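Local coordinates for citrate lyase subunit beta-like protein (Mycobacterium tuberculosis H37Rv, PDB 6CHU) that binds magnesium and acts as a lyase, probably in itaconate dissimilation and leucine catabolism, at residues 24-29 against 56-61; 126-131 against 175-180; 194-199 against 222-227. One frame throughout, in Å; residues are numbered along the deposited sequence.

All three contacts are apolar, bridged by no hydrogen bond, and lie on different parts of one closed eight-stranded parallel barrel. Interaction 1 sets a loop and the start of a helix against an outer helix, whereas interactions 2 and 3 each join two helices, and no helix is used twice. Interactions 1 and 2 are buried and stand on opposite sides of the chain's centre, centres about 32 Å apart. Interaction 3 is partly buried, yet it covers the most surface, 183 Å² against 134 and 83 Å², with valines and a leucine where interaction 1 has proline and phenylalanine on alanine and interaction 2 alanine on alanine. Interaction 2 alone is touched by other subunits of the trimer.

Interaction 1 of 3, residues 24-29 against 56-61; sequences DRPERF and RNALRD. With ACT (acetate ion), chain D.
Pro26 and Phe29 pack on Ala58 in a small, buried apolar contact, which lays the loop after strand 17-22 and the first residue of helix 29-35 against helix 52-61. The methyl group of Ala58 points at the pyrrolidine ring: its CB is 3.8 Å from Pro26 CG and almost as close to Pro26 CB and CD, so the methyl meets the CB-CG-CD edge of the ring. Phe29 approaches the same residue with its rim, placing CE2 3.9 Å from Ala58 O, which lies at the ring edge and near the ring plane. With CG of Phe29 anti to its own carbonyl carbon (chi1 -73°), the ring folds back over the loop, and Pro26 CA sits 3.4 Å above the centre of one face. The bond from Phe29 N to Pro26 O ties the same two residues through their backbones. This is the start of a TIM barrel of the HpcH/HpaI aldolase family: the loop follows the first strand, and helix 52-61 belongs to the beta-alpha-beta crossover from strand 38-42 to strand 69-72. Inward, Phe29 also touches Cys21 and Leu41 of the first two strands; its side chain is about 12 Å from that of Arg72, a substrate-binding residue. Across helix 52-61, Arg56 forms salt bridges with Asp80 and Asp84. Away from Ala58, Arg28 turns the edge of its guanidinium group to an acetate ion, probably from the crystallisation liquor; its NE gives a weak but nearly straight bond to acetate OXT (3.3 Å, 171°).

Interaction 2 of 3, residues 126-131 against 175-180; sequences VCAAEI and LLAASA
Ala128 and Ala177 meet methyl to methyl, CB to CB at 4.0 Å, where the start of helix 128-133 comes up against the last turns of helix 165-180. The tight part is a matter of backbone as much as of side chains. Ala177 CB lies 3.8 Å from Ala128 O and 4.1 Å from Ala129 N, so this one methyl rests on the peptide group that joins Ala128 to Ala129. With nothing larger than alanine at the meeting point, the two backbones come within 5.0 Å, measured between Ala129 CA and Ala177 CA. Ala128 extends the packing along the partner helix to Thr173 and Ile174, while Ala178, on the barrel-facing side of helix 165-180, touches Met140 and Ala185 of two barrel strands.

The looser side begins at Ala129, whose CB is directed along the interface rather than at helix 165-180 and is only partly covered by that helix. Val126 of the second subunit packs there, and it also touches Ala180, whose carbonyl oxygen accepts a hydrogen bond from Arg123 NE of that subunit. Further round helix 128-133, Glu130 is exposed. Helix 128-133 lies between strands 114-119 and 137-142, and helix 165-180 precedes strand 184-187; such side-by-side helices, set on the outside of consecutive parallel strands, are the outer layer of a TIM barrel, used here in part to assemble the homotrimer.

Interaction 3 of 3, residues 194-199 against 222-227; sequences LDVEGL and IPVVRK
Val196 and Leu199 of helix 196-209 face Val224 and Val225 of helix 221-228 in an apolar contact between the helices that precede and follow strand 213-216, the eighth strand of the TIM barrel. Ile222 turns from this contact toward Cys216 and Ala36, and its CG2 lies 3.5 Å above the centre of the Arg226 guanidinium. Val224 comes next and fits between the two partners, one branch for each. With CG1 anti to its backbone N (chi1 -178°), that branch lies against Leu199, 3.9 Å from Leu199 CD2, while CG2 turns to Val196 and comes 3.9 Å from Val196 CG1. Leu199 CD2 is closer still to the root of the valine, 3.8 Å from Val224 CB. Val225 adds a lighter touch, its CG2 4.3 Å from Leu199 CD1, and otherwise packs inward on Thr214 and Cys216. Arg226 points elsewhere, to a salt bridge with Asp37, holding this helix to the loop before strand 38-42. The opposing helix is fixed at its start by Asp195, the N-cap residue, whose OD2 is hydrogen-bonded to NE2 of His190, a residue that Leu199 also touches. Its other oxygen, OD1, accepts the N-H of Gly198 at 2.9 Å (151°), met from above the carboxylate and 52° out of its plane.

Interaction 1 of 3, residues 24-29 against 56-61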
# COMPACT_ATOMS: atom_id res chain seq x y z
N ASP A 24 33.08 -11.95 -9.44
CA ASP A 24 33.98 -12.79 -10.21
C ASP A 24 34.66 -12.04 -11.35
O ASP A 24 35.30 -12.66 -12.20
CB ASP A 24 33.25 -14.03 -10.76
CG ASP A 24 32.24 -13.69 -11.84
OD1 ASP A 24 31.70 -12.57 -11.84
OD2 ASP A 24 31.96 -14.57 -12.68
N ARG A 25 34.56 -10.71 -11.36
CA ARG A 25 35.26 -9.87 -12.33
C ARG A 25 36.16 -8.87 -11.61
O ARG A 25 35.94 -7.65 -11.70
CB ARG A 25 34.25 -9.16 -13.24
CG ARG A 25 33.39 -10.12 -14.06
CD ARG A 25 32.29 -9.38 -14.82
NE ARG A 25 32.82 -8.30 -15.65
CZ ARG A 25 33.34 -8.47 -16.87
NH1 ARG A 25 33.41 -9.69 -17.40
NH2 ARG A 25 33.81 -7.43 -17.54
N PRO A 26 37.17 -9.35 -10.88
CA PRO A 26 38.07 -8.42 -10.16
C PRO A 26 38.79 -7.45 -11.07
O PRO A 26 39.19 -6.37 -10.61
CB PRO A 26 39.05 -9.36 -9.45
CG PRO A 26 39.08 -10.58 -10.31
CD PRO A 26 37.65 -10.74 -10.79
N GLU A 27 38.99 -7.79 -12.34
CA GLU A 27 39.60 -6.85 -13.26
C GLU A 27 38.76 -5.60 -13.46
O GLU A 27 39.26 -4.61 -13.99
CB GLU A 27 39.87 -7.52 -14.61
CG GLU A 27 38.62 -7.86 -15.42
CD GLU A 27 37.92 -9.14 -14.97
OE1 GLU A 27 38.35 -9.74 -13.96
OE2 GLU A 27 36.94 -9.55 -15.64
N ARG A 28 37.50 -5.61 -13.02
CA ARG A 28 36.60 -4.47 -13.16
C ARG A 28 36.41 -3.69 -11.86
O ARG A 28 35.73 -2.66 -11.88
CB ARG A 28 35.23 -4.93 -13.67
CG ARG A 28 35.29 -5.80 -14.92
CD ARG A 28 35.98 -5.08 -16.07
NE ARG A 28 35.23 -3.90 -16.50
CZ ARG A 28 35.57 -3.14 -17.54
NH1 ARG A 28 36.64 -3.44 -18.26
NH2 ARG A 28 34.83 -2.09 -17.85
N PHE A 29 36.97 -4.16 -10.74
CA PHE A 29 36.67 -3.55 -9.45
C PHE A 29 37.11 -2.09 -9.41
O PHE A 29 36.36 -1.22 -8.96
CB PHE A 29 37.35 -4.32 -8.30
CG PHE A 29 36.74 -5.66 -7.98
CD1 PHE A 29 35.68 -6.17 -8.71
CD2 PHE A 29 37.24 -6.41 -6.92
CE1 PHE A 29 35.13 -7.41 -8.39
CE2 PHE A 29 36.71 -7.65 -6.60
CZ PHE A 29 35.65 -8.15 -7.34
N ARG A 56 34.38 -15.45 -4.46
CA ARG A 56 34.79 -15.31 -3.07
C ARG A 56 36.29 -15.11 -2.94
O ARG A 56 36.75 -14.34 -2.09
CB ARG A 56 34.34 -16.54 -2.27
CG ARG A 56 32.82 -16.65 -2.23
CD ARG A 56 32.31 -17.85 -1.45
NE ARG A 56 30.86 -17.92 -1.60
CZ ARG A 56 30.20 -18.87 -2.26
NH1 ARG A 56 30.86 -19.90 -2.79
NH2 ARG A 56 28.88 -18.80 -2.36
N ASN A 57 37.08 -15.79 -3.78
CA ASN A 57 38.52 -15.56 -3.77
C ASN A 57 38.86 -14.16 -4.27
O ASN A 57 39.73 -13.49 -3.70
CB ASN A 57 39.23 -16.61 -4.63
CG ASN A 57 39.14 -18.01 -4.03
OD1 ASN A 57 39.06 -18.17 -2.81
ND2 ASN A 57 39.14 -19.02 -4.89
N ALA A 58 38.18 -13.69 -5.31
CA ALA A 58 38.42 -12.33 -5.78
C ALA A 58 38.06 -11.32 -4.71
O ALA A 58 38.73 -10.29 -4.56
CB ALA A 58 37.63 -12.06 -7.07
N LEU A 59 37.01 -11.60 -3.95
CA LEU A 59 36.61 -10.72 -2.85
C LEU A 59 37.75 -10.53 -1.86
O LEU A 59 38.01 -9.41 -1.41
CB LEU A 59 35.38 -11.29 -2.15
CG LEU A 59 34.69 -10.35 -1.17
CD1 LEU A 59 33.94 -9.28 -1.94
CD2 LEU A 59 33.76 -11.14 -0.25
N ARG A 60 38.44 -11.62 -1.52
CA ARG A 60 39.58 -11.54 -0.61
C ARG A 60 40.79 -10.89 -1.28
O ARG A 60 41.52 -10.13 -0.64
CB ARG A 60 39.96 -12.93 -0.10
CG ARG A 60 38.84 -13.73 0.55
CD ARG A 60 39.42 -15.05 1.08
NE ARG A 60 38.39 -16.02 1.43
CZ ARG A 60 37.91 -16.94 0.60
NH1 ARG A 60 38.36 -17.01 -0.65
NH2 ARG A 60 36.97 -17.78 1.00
N ASP A 61 41.01 -11.19 -2.56
CA ASP A 61 42.29 -10.88 -3.20
C ASP A 61 42.39 -9.46 -3.74
O ASP A 61 43.50 -8.93 -3.86
CB ASP A 61 42.57 -11.86 -4.34
CG ASP A 61 42.78 -13.28 -3.85
OD1 ASP A 61 43.11 -13.47 -2.66
OD2 ASP A 61 42.63 -14.22 -4.66
C ACT D . 32.67 -1.84 -15.17
O ACT D . 33.23 -1.24 -16.13
OXT ACT D . 32.36 -3.06 -15.07
CH3 ACT D . 32.28 -0.97 -13.93

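Interaction 2 of 3, residues 126-131 against 175-180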
# COMPACT_ATOMS: atom_id res chain seq x y z
N VAL A 126 5.45 -7.92 3.06
CA VAL A 126 4.54 -8.02 4.20
C VAL A 126 5.26 -7.74 5.51
O VAL A 126 4.67 -7.20 6.45
CB VAL A 126 3.87 -9.41 4.21
CG1 VAL A 126 3.13 -9.66 5.52
CG2 VAL A 126 2.94 -9.57 3.03
N CYS A 127 6.54 -8.10 5.59
CA CYS A 127 7.34 -7.97 6.80
C CYS A 127 8.29 -6.78 6.75
O CYS A 127 9.24 -6.73 7.54
CB CYS A 127 8.15 -9.25 7.04
SG CYS A 127 7.08 -10.66 7.42
N ALA A 128 8.05 -5.81 5.85
CA ALA A 128 9.04 -4.75 5.62
C ALA A 128 9.33 -3.95 6.89
O ALA A 128 10.48 -3.58 7.14
CB ALA A 128 8.57 -3.83 4.49
N ALA A 129 8.30 -3.62 7.68
CA ALA A 129 8.54 -2.83 8.88
C ALA A 129 9.39 -3.59 9.90
O ALA A 129 10.28 -3.01 10.53
CB ALA A 129 7.20 -2.42 9.52
N GLU A 130 9.12 -4.88 10.07
CA GLU A 130 9.92 -5.68 11.00
C GLU A 130 11.36 -5.80 10.53
O GLU A 130 12.30 -5.79 11.34
CB GLU A 130 9.28 -7.06 11.18
CG GLU A 130 7.90 -7.05 11.89
CD GLU A 130 6.78 -6.30 11.13
OE1 GLU A 130 6.80 -6.20 9.86
OE2 GLU A 130 5.86 -5.79 11.82
N ILE A 131 11.56 -5.93 9.22
CA ILE A 131 12.91 -6.00 8.67
C ILE A 131 13.64 -4.68 8.87
O ILE A 131 14.81 -4.64 9.30
CB ILE A 131 12.82 -6.38 7.18
CG1 ILE A 131 12.30 -7.82 7.05
CG2 ILE A 131 14.16 -6.26 6.51
CD1 ILE A 131 11.92 -8.20 5.60
N LEU A 175 10.18 2.39 0.93
CA LEU A 175 10.55 3.77 1.25
C LEU A 175 10.01 4.17 2.63
O LEU A 175 10.73 4.74 3.45
CB LEU A 175 10.00 4.71 0.18
CG LEU A 175 10.17 6.20 0.46
CD1 LEU A 175 11.65 6.55 0.61
CD2 LEU A 175 9.51 7.05 -0.64
N LEU A 176 8.75 3.83 2.89
CA LEU A 176 8.15 4.20 4.17
C LEU A 176 8.77 3.42 5.33
O LEU A 176 9.05 3.99 6.40
CB LEU A 176 6.64 3.99 4.10
CG LEU A 176 5.90 4.94 3.16
CD1 LEU A 176 4.50 4.37 2.87
CD2 LEU A 176 5.79 6.33 3.76
N ALA A 177 8.97 2.12 5.15
CA ALA A 177 9.56 1.32 6.22
C ALA A 177 10.98 1.78 6.54
O ALA A 177 11.35 1.92 7.71
CB ALA A 177 9.55 -0.16 5.84
N ALA A 178 11.78 2.05 5.50
CA ALA A 178 13.14 2.55 5.72
C ALA A 178 13.11 3.86 6.49
O ALA A 178 13.80 4.03 7.50
CB ALA A 178 13.86 2.73 4.38
N SER A 179 12.30 4.82 6.02
CA SER A 179 12.31 6.14 6.63
C SER A 179 11.72 6.13 8.03
O SER A 179 12.14 6.92 8.88
CB SER A 179 11.56 7.12 5.73
OG SER A 179 11.68 8.44 6.21
N ALA A 180 10.77 5.22 8.31
CA ALA A 180 10.18 5.15 9.64
C ALA A 180 11.21 4.76 10.69
O ALA A 180 11.03 5.07 11.88
CB ALA A 180 9.04 4.12 9.66

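Interaction 3 of 3, residues 194-199 against 222-227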
# COMPACT_ATOMS: atom_id res chain seq x y z
N LEU A 194 20.09 0.87 -21.90
CA LEU A 194 20.09 1.93 -22.90
C LEU A 194 18.88 2.85 -22.78
O LEU A 194 18.86 3.89 -23.45
CB LEU A 194 20.14 1.32 -24.31
CG LEU A 194 21.40 0.50 -24.61
CD1 LEU A 194 21.33 -0.06 -26.02
CD2 LEU A 194 22.64 1.36 -24.44
N ASP A 195 17.89 2.50 -21.96
CA ASP A 195 16.73 3.35 -21.69
C ASP A 195 17.12 4.45 -20.69
O ASP A 195 16.74 4.44 -19.52
CB ASP A 195 15.56 2.52 -21.18
CG ASP A 195 14.35 3.36 -20.84
OD1 ASP A 195 14.14 4.42 -21.49
OD2 ASP A 195 13.61 2.98 -19.90
N VAL A 196 17.90 5.41 -21.19
CA VAL A 196 18.34 6.51 -20.34
C VAL A 196 17.17 7.43 -20.01
O VAL A 196 17.08 7.98 -18.90
CB VAL A 196 19.49 7.27 -21.02
CG1 VAL A 196 19.80 8.58 -20.30
CG2 VAL A 196 20.73 6.39 -21.08
N GLU A 197 16.25 7.62 -20.97
CA GLU A 197 15.07 8.43 -20.70
C GLU A 197 14.27 7.88 -19.53
O GLU A 197 13.90 8.61 -18.60
CB GLU A 197 14.20 8.50 -21.96
CG GLU A 197 12.89 9.26 -21.79
CD GLU A 197 12.00 9.19 -23.02
OE1 GLU A 197 12.16 8.24 -23.82
OE2 GLU A 197 11.14 10.08 -23.19
N GLY A 198 14.00 6.56 -19.54
CA GLY A 198 13.24 5.97 -18.46
C GLY A 198 13.96 6.05 -17.12
O GLY A 198 13.33 6.29 -16.08
N LEU A 199 15.28 5.84 -17.13
CA LEU A 199 16.05 5.96 -15.89
C LEU A 199 16.02 7.38 -15.35
O LEU A 199 15.89 7.58 -14.14
CB LEU A 199 17.50 5.53 -16.14
CG LEU A 199 18.45 5.74 -14.95
CD1 LEU A 199 18.04 4.88 -13.75
CD2 LEU A 199 19.87 5.43 -15.38
N ILE A 222 25.35 5.81 -13.84
CA ILE A 222 25.72 6.62 -12.67
C ILE A 222 25.59 8.12 -12.94
O ILE A 222 25.03 8.83 -12.09
CB ILE A 222 27.13 6.24 -12.18
CG1 ILE A 222 27.14 4.81 -11.63
CG2 ILE A 222 27.59 7.21 -11.11
CD1 ILE A 222 26.39 4.62 -10.31
N PRO A 223 26.08 8.67 -14.06
CA PRO A 223 25.88 10.11 -14.30
C PRO A 223 24.43 10.51 -14.34
O PRO A 223 24.06 11.60 -13.87
CB PRO A 223 26.57 10.34 -15.65
CG PRO A 223 27.55 9.24 -15.77
CD PRO A 223 26.91 8.05 -15.11
N VAL A 224 23.57 9.65 -14.90
CA VAL A 224 22.15 9.97 -14.99
C VAL A 224 21.56 10.09 -13.59
O VAL A 224 20.82 11.03 -13.29
CB VAL A 224 21.42 8.92 -15.85
CG1 VAL A 224 19.95 9.26 -16.00
CG2 VAL A 224 22.10 8.81 -17.21
N VAL A 225 21.89 9.14 -12.72
CA VAL A 225 21.40 9.14 -11.35
C VAL A 225 21.90 10.36 -10.59
O VAL A 225 21.13 11.06 -9.93
CB VAL A 225 21.80 7.83 -10.64
CG1 VAL A 225 21.67 7.97 -9.12
CG2 VAL A 225 20.95 6.69 -11.17
N ARG A 226 23.21 10.63 -10.67
CA ARG A 226 23.76 11.77 -9.95
C ARG A 226 23.10 13.08 -10.37
O ARG A 226 22.80 13.94 -9.53
CB ARG A 226 25.28 11.85 -10.16
CG ARG A 226 26.07 10.80 -9.40
CD ARG A 226 27.53 10.83 -9.81
NE ARG A 226 28.36 9.98 -8.95
CZ ARG A 226 29.57 9.55 -9.30
NH1 ARG A 226 30.27 8.79 -8.47
NH2 ARG A 226 30.08 9.88 -10.47
N LYS A 227 22.84 13.25 -11.67
CA LYS A 227 22.15 14.45 -12.12
C LYS A 227 20.70 14.47 -11.65
O LYS A 227 20.16 15.53 -11.31
CB LYS A 227 22.21 14.55 -13.65
CG LYS A 227 21.53 15.79 -14.22
CD LYS A 227 21.75 15.88 -15.73
CE LYS A 227 20.89 16.97 -16.35
NZ LYS A 227 21.05 17.00 -17.84